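Local coordinates for protein putative fimbrium tip subunit Fim1C (Bacteroides ovatus, PDB 4EPS) that probably forms part of the tip of fimbriae, the filamentous cell-surface appendages that mediate adhesion and biofilm formation, at residues 102-106 against 107-111. Numbering follows the deposited sequence. Where two conformers were deposited one is given.
Sequences TDLIG and DDFFA
In the loop leading from strand 87-92 to helix 111-115, the chain doubles back so that Thr102 and Asp103 lie beside Phe109. Asp103 N donates to Phe109 O at 2.8 Å. Thr102 lays CB over one face of the Phe109 ring, 3.9 Å from its centroid, a CH-pi contact suited to a small beta-branched residue, while its CG2 comes 3.5 Å from Phe109 CE2. Leu104 CD2 instead meets the ring at its edge, 3.8 Å from Phe109 CE1. With CG anti to the backbone N (chi1 -175°), the Phe109 ring lies alongside these two side chains; Tyr89 stacks on it. Were Phe109 replaced by an alanine, Thr102 and Leu104 would probably lose their shared aromatic surface, and a gap would be likely to open beside Tyr89.

Asp103 has a short side chain that lets its carboxylate turn back on the N-H groups just ahead: OD1 takes Ile105 N, making an Asx turn, and, 3.1 Å away and nearly straight at 170°, Gly106 N, extending it to an Asx motif. A CB on Gly106 would come too near Asp103 OD2, consistent with a glycine here. Water 1 donates to that OD2 and to Asp108 O, so the carboxylate holds its own turn directly and the Asp108 limb through water.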
loop_
_atom_site.group_PDB
_atom_site.type_symbol
_atom_site.label_atom_id
_atom_site.label_comp_id
_atom_site.label_asym_id
_atom_site.label_seq_id
_atom_site.Cartn_x
_atom_site.Cartn_y
_atom_site.Cartn_z
ATOM N N THR A 102 -5.169 -39.562 48.672
ATOM C CA THR A 102 -6.253 -38.733 49.213
ATOM C C THR A 102 -6.015 -38.449 50.703
ATOM O O THR A 102 -5.305 -39.205 51.363
ATOM C CB THR A 102 -7.627 -39.374 48.963
ATOM O OG1 THR A 102 -7.661 -40.641 49.600
ATOM C CG2 THR A 102 -7.942 -39.538 47.463
ATOM N N ASP A 103 -6.594 -37.349 51.216
ATOM C CA ASP A 103 -6.450 -36.929 52.612
ATOM C C ASP A 103 -7.808 -36.611 53.233
ATOM O O ASP A 103 -8.447 -35.610 52.881
ATOM C CB ASP A 103 -5.519 -35.706 52.700
ATOM C CG ASP A 103 -5.199 -35.195 54.105
ATOM O OD1 ASP A 103 -5.507 -35.905 55.084
ATOM O OD2 ASP A 103 -4.583 -34.112 54.216
ATOM N N LEU A 104 -8.225 -37.444 54.197
ATOM C CA LEU A 104 -9.498 -37.273 54.902
ATOM C C LEU A 104 -9.377 -36.334 56.117
ATOM O O LEU A 104 -10.387 -35.780 56.548
ATOM C CB LEU A 104 -10.039 -38.640 55.365
ATOM C CG LEU A 104 -10.412 -39.634 54.265
ATOM C CD1 LEU A 104 -10.443 -41.060 54.814
ATOM C CD2 LEU A 104 -11.745 -39.278 53.633
ATOM N N ILE A 105 -8.157 -36.154 56.660
ATOM C CA ILE A 105 -7.918 -35.338 57.859
ATOM C C ILE A 105 -7.821 -33.852 57.484
ATOM O O ILE A 105 -8.577 -33.050 58.039
ATOM C CB ILE A 105 -6.686 -35.854 58.670
ATOM C CG1 ILE A 105 -6.995 -37.227 59.319
ATOM C CG2 ILE A 105 -6.232 -34.852 59.753
ATOM C CD1 ILE A 105 -6.389 -38.439 58.604
ATOM N N GLY A 106 -6.935 -33.513 56.541
ATOM C CA GLY A 106 -6.730 -32.148 56.068
ATOM C C GLY A 106 -7.919 -31.528 55.357
ATOM O O GLY A 106 -8.912 -32.213 55.081
ATOM N N ASP A 107 -7.811 -30.215 55.046
ATOM C CA ASP A 107 -8.889 -29.476 54.385
ATOM C C ASP A 107 -8.800 -29.582 52.840
ATOM O O ASP A 107 -9.668 -29.050 52.132
ATOM C CB ASP A 107 -8.898 -28.004 54.848
ATOM C CG ASP A 107 -9.007 -27.829 56.356
ATOM O OD1 ASP A 107 -10.041 -28.249 56.933
ATOM O OD2 ASP A 107 -8.060 -27.279 56.961
ATOM N N ASP A 108 -7.785 -30.306 52.319
ATOM C CA ASP A 108 -7.616 -30.520 50.875
ATOM C C ASP A 108 -7.565 -32.026 50.599
ATOM O O ASP A 108 -6.519 -32.657 50.773
ATOM C CB ASP A 108 -6.357 -29.788 50.358
ATOM C CG ASP A 108 -6.016 -29.996 48.882
ATOM O OD1 ASP A 108 -6.866 -30.553 48.139
ATOM O OD2 ASP A 108 -4.897 -29.639 48.482
ATOM N N PHE A 109 -8.703 -32.602 50.150
ATOM C CA PHE A 109 -8.810 -34.047 49.906
ATOM C C PHE A 109 -7.761 -34.591 48.920
ATOM O O PHE A 109 -7.356 -35.739 49.062
ATOM C CB PHE A 109 -10.213 -34.395 49.397
ATOM C CG PHE A 109 -10.520 -35.868 49.213
ATOM C CD1 PHE A 109 -10.800 -36.680 50.310
ATOM C CD2 PHE A 109 -10.603 -36.423 47.941
ATOM C CE1 PHE A 109 -11.115 -38.032 50.140
ATOM C CE2 PHE A 109 -10.955 -37.768 47.766
ATOM C CZ PHE A 109 -11.213 -38.566 48.868
ATOM N N PHE A 110 -7.365 -33.805 47.897
ATOM C CA PHE A 110 -6.398 -34.310 46.920
ATOM C C PHE A 110 -4.961 -33.748 47.125
ATOM O O PHE A 110 -4.133 -33.837 46.209
ATOM C CB PHE A 110 -6.884 -34.007 45.495
ATOM C CG PHE A 110 -8.136 -34.756 45.082
ATOM C CD1 PHE A 110 -8.093 -36.123 44.806
ATOM C CD2 PHE A 110 -9.338 -34.082 44.900
ATOM C CE1 PHE A 110 -9.240 -36.807 44.371
ATOM C CE2 PHE A 110 -10.487 -34.763 44.473
ATOM C CZ PHE A 110 -10.427 -36.116 44.198
ATOM N N ALA A 111 -4.660 -33.204 48.321
ATOM C CA ALA A 111 -3.320 -32.672 48.630
ATOM C C ALA A 111 -2.186 -33.694 48.297
ATOM O O ALA A 111 -1.245 -33.278 47.607
ATOM C CB ALA A 111 -3.230 -32.233 50.090
HETATM O O HOH W 1 -5.244 -31.849 53.013
#